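Local coordinates for protein ribose-phosphate pyrophosphokinase (Thermus thermophilus, PDB 7PN0) that catalyses the transfer of the diphosphate group of ATP to ribose 5-phosphate, giving AMP and phosphoribosyl diphosphate, the activated ribose of nucleotide synthesis, at residues R1-F6 / E292-I297; E45-G50 / D74-A79; Y153-V158 / R181-P186; K212-V217 / E232-A237. All blocks are in the same frame, centred on the assembly; numbering follows the deposited sequence. Where two conformers were deposited one is given.

How the contacts relate
Contact 1 joins the first strand, 3-7, to helix 287-299 near the other end of the chain, and so closes a loop that contains everything between. Contacts 2, 3 and 4 follow one another inside it without crossing. Contact 2 ties the turn before strand 51-55 to the end of helix 62-78, and it touches contact 1 where L4 CD1 lies 3.5 Å from L47 CB. Contacts 3 and 4 belong to the second sheet, on the far side of the chain's centre from contact 2. They meet through L215, with L183 and F154 of contact 3 on one face of strand 213-218 and helix 225-236 of contact 4 on the other.

Contact 1 (R1-F6 / E292-I297); sequences RPLLIF and EAIWRI
L3 reaches helix 292-297 with both of its methyls, and each finds a different partner. CD1 lies 3.9 Å from CG2 of I294, while CD2 sits at the rim of the W295 indole, near the ring plane, 3.9 Å from its CE3 and 4.1 Å from its CZ3. The fork straddles the two helix residues because CG of L3 is anti to the backbone N (chi1 174°), which carries the methyls out from the strand. L3 crosses both partners at about a right angle, so contact is made by branch ends and not along chain lengths.

I294 belongs to the tightly packed part. It is buried, and besides L3 it touches F53, L124 and I18. I5, buried as well, faces the same residue from further down the strand; its CD1 is 4.2 Å from I294 CD1, but I5 was modelled in two conformers, and this approach is less certain.

Toward solvent the contact becomes loose. W295 starts out pointing away from the strand and only its benzene edge returns to L3; the residue as a whole is exposed. Further round the helix, R296 NE donates to OE2 of E292 across 2.9 Å; the acceptor lies in the guanidinium plane and offers its anti lone pair, the one away from the other carboxylate oxygen. This salt bridge joins residues one helical turn apart.

The axes of strand 3-6 and helix 292-297 approach to 10.3 Å at 142°, as for a helix packed on a β-sheet; strand 3-7 is the outermost strand of that sheet within the chain. Helix 287-299 thus packs on one face of the five-stranded parallel sheet of the N-terminal PRTase-like α/β domain.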
loop_
_atom_site.group_PDB
_atom_site.type_symbol
_atom_site.label_atom_id
_atom_site.label_comp_id
_atom_site.label_asym_id
_atom_site.label_seq_id
_atom_site.Cartn_x
_atom_site.Cartn_y
_atom_site.Cartn_z
ATOM N N ARG A 1 14.461 23.865 3.316
ATOM C CA ARG A 1 13.075 23.640 2.834
ATOM C C ARG A 1 12.306 24.948 2.982
ATOM O O ARG A 1 11.866 25.277 4.075
ATOM C CB ARG A 1 12.413 22.472 3.578
ATOM C CG ARG A 1 13.066 21.142 3.212
ATOM C CD ARG A 1 12.486 19.876 3.803
ATOM N NE ARG A 1 13.195 18.730 3.248
ATOM C CZ ARG A 1 13.016 17.465 3.625
ATOM N NH1 ARG A 1 13.704 16.504 3.038
ATOM N NH2 ARG A 1 12.174 17.160 4.601
ATOM N N PRO A 2 12.160 25.742 1.901
ATOM C CA PRO A 2 11.358 26.953 1.954
ATOM C C PRO A 2 9.886 26.661 2.295
ATOM O O PRO A 2 9.335 25.690 1.838
ATOM C CB PRO A 2 11.500 27.538 0.545
ATOM C CG PRO A 2 11.870 26.347 -0.313
ATOM C CD PRO A 2 12.787 25.542 0.582
ATOM N N LEU A 3 9.281 27.572 3.047
ATOM C CA LEU A 3 7.841 27.543 3.335
ATOM C C LEU A 3 7.099 28.194 2.157
ATOM O O LEU A 3 7.350 29.349 1.850
ATOM C CB LEU A 3 7.657 28.300 4.650
ATOM C CG LEU A 3 6.216 28.531 5.097
ATOM C CD1 LEU A 3 5.427 27.239 5.136
ATOM C CD2 LEU A 3 6.212 29.186 6.474
ATOM N N LEU A 4 6.168 27.498 1.532
ATOM C CA LEU A 4 5.469 27.951 0.322
ATOM C C LEU A 4 3.969 27.757 0.510
ATOM O O LEU A 4 3.516 26.653 0.912
ATOM C CB LEU A 4 5.976 27.146 -0.862
ATOM C CG LEU A 4 7.475 27.268 -1.186
ATOM C CD1 LEU A 4 7.800 26.447 -2.423
ATOM C CD2 LEU A 4 7.868 28.721 -1.451
ATOM N N ILE A 5 3.194 28.794 0.216
ATOM C CA ILE A 5 1.733 28.713 0.429
ATOM C C ILE A 5 1.056 29.005 -0.903
ATOM O O ILE A 5 1.533 29.901 -1.637
ATOM C CB ILE A 5 1.288 29.588 1.621
ATOM C CG1 ILE A 5 -0.224 29.614 1.780
ATOM C CG2 ILE A 5 1.893 30.980 1.616
ATOM C CD1 ILE A 5 -0.651 29.882 3.202
ATOM N N PHE A 6 0.067 28.174 -1.242
ATOM C CA PHE A 6 -0.767 28.297 -2.458
ATOM C C PHE A 6 -2.234 28.197 -2.088
ATOM O O PHE A 6 -2.558 27.742 -0.984
ATOM C CB PHE A 6 -0.402 27.212 -3.472
ATOM C CG PHE A 6 1.065 27.179 -3.812
ATOM C CD1 PHE A 6 1.954 26.447 -3.055
ATOM C CD2 PHE A 6 1.545 27.864 -4.918
ATOM C CE1 PHE A 6 3.309 26.448 -3.364
ATOM C CE2 PHE A 6 2.883 27.810 -5.247
ATOM C CZ PHE A 6 3.767 27.135 -4.458
ATOM N N GLU A 292 -0.143 31.116 12.206
ATOM C CA GLU A 292 0.666 30.692 13.363
ATOM C C GLU A 292 0.809 29.167 13.330
ATOM O O GLU A 292 1.906 28.691 13.606
ATOM C CB GLU A 292 0.062 31.164 14.684
ATOM C CG GLU A 292 1.002 31.001 15.868
ATOM C CD GLU A 292 2.374 31.623 15.659
ATOM O OE1 GLU A 292 2.432 32.709 15.055
ATOM O OE2 GLU A 292 3.393 30.994 16.062
ATOM N N ALA A 293 -0.284 28.427 13.095
ATOM C CA ALA A 293 -0.222 26.945 13.026
ATOM C C ALA A 293 0.755 26.526 11.911
ATOM O O ALA A 293 1.640 25.668 12.141
ATOM C CB ALA A 293 -1.625 26.412 12.823
ATOM N N ILE A 294 0.640 27.128 10.735
ATOM C CA ILE A 294 1.514 26.774 9.588
ATOM C C ILE A 294 2.955 27.068 10.002
ATOM O O ILE A 294 3.822 26.190 9.784
ATOM C CB ILE A 294 1.064 27.453 8.285
ATOM C CG1 ILE A 294 -0.257 26.857 7.792
ATOM C CG2 ILE A 294 2.135 27.388 7.221
ATOM C CD1 ILE A 294 -0.959 27.689 6.737
ATOM N N TRP A 295 3.212 28.243 10.592
ATOM C CA TRP A 295 4.583 28.614 11.043
ATOM C C TRP A 295 5.121 27.501 11.959
ATOM O O TRP A 295 6.257 27.020 11.762
ATOM C CB TRP A 295 4.573 29.996 11.713
ATOM C CG TRP A 295 5.945 30.400 12.156
ATOM C CD1 TRP A 295 6.385 30.583 13.434
ATOM C CD2 TRP A 295 7.070 30.645 11.296
ATOM N NE1 TRP A 295 7.704 30.948 13.426
ATOM C CE2 TRP A 295 8.164 30.951 12.136
ATOM C CE3 TRP A 295 7.273 30.586 9.906
ATOM C CZ2 TRP A 295 9.436 31.210 11.620
ATOM C CZ3 TRP A 295 8.537 30.828 9.398
ATOM C CH2 TRP A 295 9.597 31.154 10.250
ATOM N N ARG A 296 4.294 27.027 12.877
ATOM C CA ARG A 296 4.723 26.043 13.894
ATOM C C ARG A 296 4.857 24.655 13.260
ATOM O O ARG A 296 5.820 23.971 13.581
ATOM C CB ARG A 296 3.720 26.052 15.031
ATOM C CG ARG A 296 3.825 27.341 15.807
ATOM C CD ARG A 296 3.051 27.293 17.070
ATOM N NE ARG A 296 3.072 28.633 17.657
ATOM C CZ ARG A 296 2.852 28.869 18.927
ATOM N NH1 ARG A 296 2.598 27.867 19.743
ATOM N NH2 ARG A 296 2.877 30.104 19.384
ATOM N N ILE A 297 3.979 24.282 12.338
ATOM C CA ILE A 297 4.154 22.995 11.601
ATOM C C ILE A 297 5.512 23.004 10.891
ATOM O O ILE A 297 6.227 22.031 10.986
ATOM C CB ILE A 297 2.990 22.785 10.610
ATOM C CG1 ILE A 297 1.680 22.531 11.336
ATOM C CG2 ILE A 297 3.293 21.652 9.656
ATOM C CD1 ILE A 297 0.421 22.831 10.551
#

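Contact 2 (E45-G50 / D74-A79); sequences ESLREG and DAAKGA. With SO4 (sulfate ion), chain E.
L47 turns its two methyls to different parts of the helix end. CD1 points at A79, 3.7 Å from its CB and 3.3 Å from its O, whereas CD2 lies 4.1 Å from CB of A76. CG stands between the backbone N and carbonyl carbon (chi1 49°), which turns the fork toward segment 74-79. L47 N donates to a water that lies within bonding distance of A79 O and sulfate O4, with more acceptors about it than it has protons.

The polar side chains flank L47. S46 OG accepts from R48 N in an ST turn and donates to sulfate O1 over 2.7 Å. The R48 chain bends at its third torsion and presents one guanidinium edge to the anion: NE meets O1 and NH2 meets O3, both at 3.0 Å and nearly straight, with the sulfur in the plane. NH2 is also salt-bridged to D142 of the third subunit. Replacing R48 with an alanine would probably leave that aspartate without its mate and cost the sulfate its two-pronged grip.

The sulfate, probably from the crystallisation liquor, is held at an interface with the third and fourth subunits. Within the chain, L47 packs on L4 and F6 of strand 3-7, and A76 on Y43 of strand 39-43 and V84 of strand 83-88.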
loop_
_atom_site.group_PDB
_atom_site.type_symbol
_atom_site.label_atom_id
_atom_site.label_comp_id
_atom_site.label_asym_id
_atom_site.label_seq_id
_atom_site.Cartn_x
_atom_site.Cartn_y
_atom_site.Cartn_z
ATOM N N GLU A 45 6.037 28.613 -10.730
ATOM C CA GLU A 45 7.471 28.582 -10.339
ATOM C C GLU A 45 7.799 27.304 -9.569
ATOM O O GLU A 45 6.886 26.607 -9.113
ATOM C CB GLU A 45 7.834 29.814 -9.517
ATOM C CG GLU A 45 7.690 31.148 -10.283
ATOM C CD GLU A 45 8.577 31.419 -11.500
ATOM O OE1 GLU A 45 8.191 32.314 -12.306
ATOM O OE2 GLU A 45 9.641 30.753 -11.675
ATOM N N SER A 46 9.092 27.023 -9.437
ATOM C CA SER A 46 9.578 25.791 -8.749
ATOM C C SER A 46 9.086 25.802 -7.309
ATOM O O SER A 46 9.076 26.855 -6.707
ATOM C CB SER A 46 11.065 25.682 -8.832
ATOM O OG SER A 46 11.488 24.569 -8.112
ATOM N N LEU A 47 8.625 24.654 -6.803
ATOM C CA LEU A 47 8.405 24.470 -5.343
ATOM C C LEU A 47 9.235 23.279 -4.865
ATOM O O LEU A 47 8.908 22.691 -3.828
ATOM C CB LEU A 47 6.901 24.355 -5.087
ATOM C CG LEU A 47 6.165 23.373 -5.992
ATOM C CD1 LEU A 47 6.815 22.016 -5.881
ATOM C CD2 LEU A 47 4.669 23.275 -5.649
ATOM N N ARG A 48 10.271 22.914 -5.639
ATOM C CA ARG A 48 11.155 21.759 -5.372
ATOM C C ARG A 48 11.729 21.845 -3.955
ATOM O O ARG A 48 12.258 22.913 -3.585
ATOM C CB ARG A 48 12.281 21.714 -6.406
ATOM C CG ARG A 48 13.083 20.425 -6.368
ATOM C CD ARG A 48 14.082 20.348 -7.495
ATOM N NE ARG A 48 13.424 20.178 -8.791
ATOM C CZ ARG A 48 13.234 19.022 -9.390
ATOM N NH1 ARG A 48 13.596 17.893 -8.799
ATOM N NH2 ARG A 48 12.685 19.003 -10.584
ATOM N N GLU A 49 11.605 20.756 -3.188
ATOM C CA GLU A 49 12.075 20.592 -1.786
ATOM C C GLU A 49 11.417 21.644 -0.897
ATOM O O GLU A 49 11.923 21.884 0.229
ATOM C CB GLU A 49 13.598 20.527 -1.664
ATOM C CG GLU A 49 14.215 19.497 -2.580
ATOM C CD GLU A 49 13.734 18.057 -2.396
ATOM O OE1 GLU A 49 13.427 17.341 -3.441
ATOM O OE2 GLU A 49 13.487 17.703 -1.228
ATOM N N GLY A 50 10.238 22.113 -1.317
ATOM C CA GLY A 50 9.442 23.080 -0.535
ATOM C C GLY A 50 8.595 22.388 0.505
ATOM O O GLY A 50 8.281 21.200 0.327
ATOM N N ASP A 74 -1.428 16.534 -5.864
ATOM C CA ASP A 74 -0.776 15.633 -6.854
ATOM C C ASP A 74 0.389 16.327 -7.597
ATOM O O ASP A 74 1.512 15.762 -7.701
ATOM C CB ASP A 74 -1.807 15.057 -7.803
ATOM C CG ASP A 74 -1.170 14.132 -8.805
ATOM O OD1 ASP A 74 -0.588 13.071 -8.376
ATOM O OD2 ASP A 74 -1.223 14.493 -9.976
ATOM N N ALA A 75 0.097 17.489 -8.163
ATOM C CA ALA A 75 1.025 18.281 -8.991
ATOM C C ALA A 75 2.192 18.727 -8.106
ATOM O O ALA A 75 3.346 18.688 -8.584
ATOM C CB ALA A 75 0.275 19.434 -9.600
ATOM N N ALA A 76 1.938 19.077 -6.836
ATOM C CA ALA A 76 2.999 19.504 -5.893
ATOM C C ALA A 76 3.941 18.338 -5.665
ATOM O O ALA A 76 5.183 18.589 -5.718
ATOM C CB ALA A 76 2.450 20.015 -4.584
ATOM N N LYS A 77 3.428 17.126 -5.420
ATOM C CA LYS A 77 4.325 15.952 -5.222
ATOM C C LYS A 77 5.081 15.691 -6.528
ATOM O O LYS A 77 6.304 15.402 -6.457
ATOM C CB LYS A 77 3.535 14.748 -4.687
ATOM C CG LYS A 77 3.242 14.857 -3.207
ATOM C CD LYS A 77 4.540 14.854 -2.423
ATOM C CE LYS A 77 4.343 14.626 -0.958
ATOM N NZ LYS A 77 3.829 13.258 -0.694
ATOM N N GLY A 78 4.391 15.799 -7.666
ATOM C CA GLY A 78 4.956 15.551 -9.011
ATOM C C GLY A 78 6.052 16.563 -9.360
ATOM O O GLY A 78 6.936 16.249 -10.203
ATOM N N ALA A 79 5.984 17.762 -8.761
ATOM C CA ALA A 79 6.961 18.843 -8.951
ATOM C C ALA A 79 7.984 18.793 -7.813
ATOM O O ALA A 79 8.631 19.779 -7.587
ATOM C CB ALA A 79 6.230 20.171 -9.011
HETATM S S SO4 E . 11.590 22.593 -11.132
HETATM O O1 SO4 E . 12.069 22.626 -9.821
HETATM O O2 SO4 E . 11.744 23.888 -11.750
HETATM O O3 SO4 E . 12.330 21.647 -11.914
HETATM O O4 SO4 E . 10.178 22.264 -11.134
HETATM O O HOH W 1 8.943 22.369 -8.592
#

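Contact 3 (Y153-V158 / R181-P186); sequences YFATRV and RRLGLP
Apolar packing alone joins these segments: L183 pushes its isobutyl group against helix 153-157, meeting two successive residues. Its CD1 comes within 3.7 Å of F154 CB, and its CD2 stands 4.2 Å from A155 CB. CG of L183 is anti to the carbonyl carbon (chi1 -61°), which directs the fork across the gap. F154 receives it at the root of its side chain; CD1 approaches the phenyl ring obliquely, and the ring itself leads away from segment 181-186 toward Y243, A245 and L215 of the sheet.

Aromatic packing continues within 153-158. CD2 of Y153 sits 3.9 Å above the F154 ring, over its centre, while CB of R157 lies over a face of the Y153 ring near its rim. Y153 is fixed at its far end too, since its OH is hydrogen-bonded to E266.

No hydrogen bond crosses between the two segments; those inside 153-158 hold its own backbone. T156 OG1 donates to Y153 O at 2.8 Å, tilted 26° from the carbonyl plane, folding a hydroxyl back on the chain. F154 O is gripped by two amides, R157 N at 3.0 Å and V158 N at 3.1 Å.

R182 NE forms a salt bridge with E147, the first residue of helix 147-157, a second link between the two helices.

Both helices lie on one face of the mixed sheet, F154 and L183 each touching L215 of strand 213-218. Helix 173-183 is the crossover between parallel strands 163-167 and 187-194, a β-α-β unit of this PRTase-like domain.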
loop_
_atom_site.group_PDB
_atom_site.type_symbol
_atom_site.label_atom_id
_atom_site.label_comp_id
_atom_site.label_asym_id
_atom_site.label_seq_id
_atom_site.Cartn_x
_atom_site.Cartn_y
_atom_site.Cartn_z
ATOM N N TYR A 153 -15.026 37.095 20.763
ATOM C CA TYR A 153 -16.091 37.829 20.055
ATOM C C TYR A 153 -17.176 38.184 21.073
ATOM O O TYR A 153 -17.518 39.375 21.237
ATOM C CB TYR A 153 -16.712 37.007 18.927
ATOM C CG TYR A 153 -18.081 37.493 18.530
ATOM C CD1 TYR A 153 -18.240 38.703 17.866
ATOM C CD2 TYR A 153 -19.218 36.775 18.841
ATOM C CE1 TYR A 153 -19.492 39.155 17.496
ATOM C CE2 TYR A 153 -20.480 37.236 18.513
ATOM C CZ TYR A 153 -20.625 38.441 17.842
ATOM O OH TYR A 153 -21.885 38.858 17.481
ATOM N N PHE A 154 -17.728 37.177 21.747
ATOM C CA PHE A 154 -18.851 37.415 22.682
ATOM C C PHE A 154 -18.374 38.355 23.805
ATOM O O PHE A 154 -19.143 39.262 24.181
ATOM C CB PHE A 154 -19.402 36.110 23.266
ATOM C CG PHE A 154 -20.288 35.306 22.358
ATOM C CD1 PHE A 154 -21.512 35.786 21.913
ATOM C CD2 PHE A 154 -19.893 34.035 21.944
ATOM C CE1 PHE A 154 -22.328 35.015 21.098
ATOM C CE2 PHE A 154 -20.708 33.275 21.120
ATOM C CZ PHE A 154 -21.926 33.757 20.712
ATOM N N ALA A 155 -17.212 38.118 24.396
ATOM C CA ALA A 155 -16.658 38.954 25.486
ATOM C C ALA A 155 -16.594 40.419 25.011
ATOM O O ALA A 155 -16.772 41.293 25.868
ATOM C CB ALA A 155 -15.296 38.502 25.947
ATOM N N THR A 156 -16.385 40.687 23.710
ATOM C CA THR A 156 -16.283 42.086 23.220
ATOM C C THR A 156 -17.625 42.655 22.772
ATOM O O THR A 156 -17.631 43.853 22.438
ATOM C CB THR A 156 -15.262 42.242 22.101
ATOM O OG1 THR A 156 -15.754 41.592 20.944
ATOM C CG2 THR A 156 -13.910 41.733 22.519
ATOM N N ARG A 157 -18.705 41.878 22.744
ATOM C CA ARG A 157 -19.962 42.287 22.071
ATOM C C ARG A 157 -21.153 42.349 23.019
ATOM O O ARG A 157 -22.121 43.065 22.668
ATOM C CB ARG A 157 -20.348 41.334 20.932
ATOM C CG ARG A 157 -19.804 41.777 19.582
ATOM C CD ARG A 157 -20.649 42.741 18.737
ATOM N NE ARG A 157 -21.733 43.387 19.439
ATOM C CZ ARG A 157 -22.734 44.039 18.868
ATOM N NH1 ARG A 157 -22.820 44.140 17.554
ATOM N NH2 ARG A 157 -23.658 44.583 19.631
ATOM N N VAL A 158 -21.179 41.540 24.073
ATOM C CA VAL A 158 -22.427 41.314 24.840
ATOM C C VAL A 158 -22.180 41.674 26.301
ATOM O O VAL A 158 -21.035 41.670 26.775
ATOM C CB VAL A 158 -22.997 39.884 24.692
ATOM C CG1 VAL A 158 -23.235 39.481 23.240
ATOM C CG2 VAL A 158 -22.140 38.861 25.412
ATOM N N ARG A 181 -17.924 28.068 30.121
ATOM C CA ARG A 181 -16.813 28.038 31.100
ATOM C C ARG A 181 -15.839 29.180 30.764
ATOM O O ARG A 181 -15.352 29.808 31.712
ATOM C CB ARG A 181 -16.164 26.650 31.169
ATOM C CG ARG A 181 -17.043 25.596 31.851
ATOM C CD ARG A 181 -16.403 24.218 32.077
ATOM N NE ARG A 181 -15.582 23.801 30.940
ATOM C CZ ARG A 181 -15.981 23.045 29.907
ATOM N NH1 ARG A 181 -15.130 22.803 28.929
ATOM N NH2 ARG A 181 -17.208 22.546 29.835
ATOM N N ARG A 182 -15.589 29.442 29.478
ATOM C CA ARG A 182 -14.639 30.492 29.019
ATOM C C ARG A 182 -15.144 31.894 29.383
ATOM O O ARG A 182 -14.289 32.747 29.727
ATOM C CB ARG A 182 -14.404 30.404 27.512
ATOM C CG ARG A 182 -13.388 29.352 27.117
ATOM C CD ARG A 182 -13.306 29.216 25.604
ATOM N NE ARG A 182 -12.389 28.154 25.263
ATOM C CZ ARG A 182 -11.059 28.237 25.270
ATOM N NH1 ARG A 182 -10.412 29.345 25.617
ATOM N NH2 ARG A 182 -10.369 27.160 24.973
ATOM N N LEU A 183 -16.454 32.129 29.297
ATOM C CA LEU A 183 -17.089 33.447 29.591
ATOM C C LEU A 183 -17.612 33.563 31.032
ATOM O O LEU A 183 -18.150 34.631 31.341
ATOM C CB LEU A 183 -18.247 33.643 28.620
ATOM C CG LEU A 183 -17.847 33.670 27.155
ATOM C CD1 LEU A 183 -19.024 34.063 26.291
ATOM C CD2 LEU A 183 -16.689 34.642 26.942
ATOM N N GLY A 184 -17.528 32.502 31.848
ATOM C CA GLY A 184 -17.992 32.490 33.249
ATOM C C GLY A 184 -19.486 32.663 33.317
ATOM O O GLY A 184 -19.952 33.401 34.162
ATOM N N LEU A 185 -20.215 31.989 32.449
ATOM C CA LEU A 185 -21.669 32.159 32.272
ATOM C C LEU A 185 -22.347 30.858 32.675
ATOM O O LEU A 185 -21.761 29.769 32.569
ATOM C CB LEU A 185 -21.960 32.459 30.802
ATOM C CG LEU A 185 -22.186 33.906 30.354
ATOM C CD1 LEU A 185 -21.583 34.946 31.275
ATOM C CD2 LEU A 185 -21.707 34.095 28.927
ATOM N N PRO A 186 -23.625 30.953 33.091
ATOM C CA PRO A 186 -24.458 29.782 33.280
ATOM C C PRO A 186 -24.745 29.150 31.916
ATOM O O PRO A 186 -24.663 29.833 30.914
ATOM C CB PRO A 186 -25.750 30.330 33.921
ATOM C CG PRO A 186 -25.800 31.791 33.496
ATOM C CD PRO A 186 -24.347 32.213 33.353
#

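Contact 4 (K212-V217 / E232-A237); sequences KTALIV and EALMQA
A214 and I216 share a single partner on helix 232-236, the isobutyl group of L234. Before them in sequence, T213 turns elsewhere, its OG1 hydrogen-bonded to E241 at the start of strand 241-246.

At A214 the CB points at the helix and is met by both L234 methyls, 3.9 Å to CD1 and 4.0 Å to CD2. The small side chain therefore fits under the fork, and the backbones come closest here, with 7.6 Å between the CA atoms of A214 and L234.

L215 points away from the helix. Its side chain serves the other face of the sheet, where it meets the side chains of contact 3.

I216 faces the helix again. Its γ-methyl CG2 lies 3.8 Å from L234 CD1, while CG1 occupies the crowded position between the backbone N and carbonyl carbon (chi1 69°), leaving CG2 beside the backbone N to make the touch. The I216 and L234 side chains lie alongside each other, running antiparallel. CD1 of L234 is consequently shared, bridging A214 and I216 two residues apart on the strand.

L234 is buried, and touches V242 of strand 241-246 and V209 as well, so the contact is one part of a larger apolar layer between helix and sheet.

Strand 213-218, helix 225-236 and strand 241-246 make a β-α-β crossover joining adjacent parallel strands, as in a Rossmann-like sheet. In PRTase-like proteins the acidic loop leaving such a strand is the PRPP motif, which here probably receives ribose 5-phosphate.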
loop_
_atom_site.group_PDB
_atom_site.type_symbol
_atom_site.label_atom_id
_atom_site.label_comp_id
_atom_site.label_asym_id
_atom_site.label_seq_id
_atom_site.Cartn_x
_atom_site.Cartn_y
_atom_site.Cartn_z
ATOM N N LYS A 212 -32.666 37.587 29.751
ATOM C CA LYS A 212 -31.191 37.421 29.665
ATOM C C LYS A 212 -30.776 37.565 28.199
ATOM O O LYS A 212 -31.619 37.392 27.295
ATOM C CB LYS A 212 -30.726 36.095 30.281
ATOM C CG LYS A 212 -31.246 35.825 31.692
ATOM C CD LYS A 212 -30.213 35.980 32.779
ATOM C CE LYS A 212 -29.439 34.708 33.060
ATOM N NZ LYS A 212 -28.839 34.712 34.421
ATOM N N THR A 213 -29.515 37.914 27.997
ATOM C CA THR A 213 -28.857 37.887 26.673
ATOM C C THR A 213 -28.411 36.445 26.445
ATOM O O THR A 213 -27.506 36.003 27.131
ATOM C CB THR A 213 -27.685 38.870 26.607
ATOM O OG1 THR A 213 -28.306 40.144 26.764
ATOM C CG2 THR A 213 -26.932 38.816 25.295
ATOM N N ALA A 214 -29.130 35.718 25.604
ATOM C CA ALA A 214 -28.823 34.309 25.302
ATOM C C ALA A 214 -27.753 34.262 24.195
ATOM O O ALA A 214 -27.900 34.956 23.155
ATOM C CB ALA A 214 -30.075 33.607 24.893
ATOM N N LEU A 215 -26.738 33.425 24.400
ATOM C CA LEU A 215 -25.664 33.165 23.422
ATOM C C LEU A 215 -25.851 31.736 22.878
ATOM O O LEU A 215 -25.961 30.812 23.696
ATOM C CB LEU A 215 -24.317 33.319 24.127
ATOM C CG LEU A 215 -24.118 34.596 24.932
ATOM C CD1 LEU A 215 -22.686 34.676 25.401
ATOM C CD2 LEU A 215 -24.492 35.825 24.105
ATOM N N ILE A 216 -25.867 31.553 21.563
ATOM C CA ILE A 216 -25.849 30.173 20.976
ATOM C C ILE A 216 -24.609 30.003 20.106
ATOM O O ILE A 216 -24.149 30.978 19.444
ATOM C CB ILE A 216 -27.153 29.820 20.264
ATOM C CG1 ILE A 216 -27.360 30.616 18.976
ATOM C CG2 ILE A 216 -28.317 29.968 21.243
ATOM C CD1 ILE A 216 -28.666 30.355 18.268
ATOM N N VAL A 217 -24.067 28.786 20.081
ATOM C CA VAL A 217 -22.816 28.543 19.312
ATOM C C VAL A 217 -23.005 27.219 18.592
ATOM O O VAL A 217 -23.618 26.283 19.190
ATOM C CB VAL A 217 -21.576 28.604 20.214
ATOM C CG1 VAL A 217 -21.630 27.580 21.356
ATOM C CG2 VAL A 217 -20.290 28.478 19.410
ATOM N N GLU A 232 -36.122 31.504 17.872
ATOM C CA GLU A 232 -37.603 31.609 18.031
ATOM C C GLU A 232 -37.995 31.008 19.382
ATOM O O GLU A 232 -38.743 31.666 20.127
ATOM C CB GLU A 232 -38.346 30.903 16.894
ATOM C CG GLU A 232 -38.405 31.679 15.589
ATOM C CD GLU A 232 -39.413 31.092 14.610
ATOM O OE1 GLU A 232 -40.129 30.127 14.977
ATOM O OE2 GLU A 232 -39.484 31.586 13.485
ATOM N N ALA A 233 -37.500 29.805 19.703
ATOM C CA ALA A 233 -37.757 29.122 20.991
ATOM C C ALA A 233 -37.358 30.037 22.153
ATOM O O ALA A 233 -38.100 30.088 23.144
ATOM C CB ALA A 233 -37.010 27.819 21.086
ATOM N N LEU A 234 -36.201 30.696 22.045
ATOM C CA LEU A 234 -35.598 31.496 23.140
ATOM C C LEU A 234 -36.415 32.777 23.337
ATOM O O LEU A 234 -36.625 33.172 24.500
ATOM C CB LEU A 234 -34.137 31.811 22.796
ATOM C CG LEU A 234 -33.134 30.756 23.257
ATOM C CD1 LEU A 234 -31.775 30.935 22.559
ATOM C CD2 LEU A 234 -32.962 30.798 24.778
ATOM N N MET A 235 -36.886 33.390 22.260
ATOM C CA MET A 235 -37.756 34.586 22.392
ATOM C C MET A 235 -39.121 34.134 22.954
ATOM O O MET A 235 -39.653 34.841 23.811
ATOM C CB MET A 235 -37.915 35.336 21.073
ATOM C CG MET A 235 -36.602 35.903 20.508
ATOM S SD MET A 235 -35.506 36.779 21.681
ATOM C CE MET A 235 -36.427 38.306 21.902
ATOM N N GLN A 236 -39.623 32.951 22.595
ATOM C CA GLN A 236 -40.893 32.427 23.185
ATOM C C GLN A 236 -40.686 32.154 24.679
ATOM O O GLN A 236 -41.672 32.303 25.412
ATOM C CB GLN A 236 -41.410 31.169 22.478
ATOM C CG GLN A 236 -42.037 31.439 21.119
ATOM C CD GLN A 236 -42.124 30.196 20.254
ATOM O OE1 GLN A 236 -42.075 29.057 20.727
ATOM N NE2 GLN A 236 -42.235 30.411 18.955
ATOM N N ALA A 237 -39.477 31.762 25.125
ATOM C CA ALA A 237 -39.159 31.521 26.560
ATOM C C ALA A 237 -38.799 32.845 27.248
ATOM O O ALA A 237 -38.368 32.787 28.428
ATOM C CB ALA A 237 -38.041 30.512 26.740
#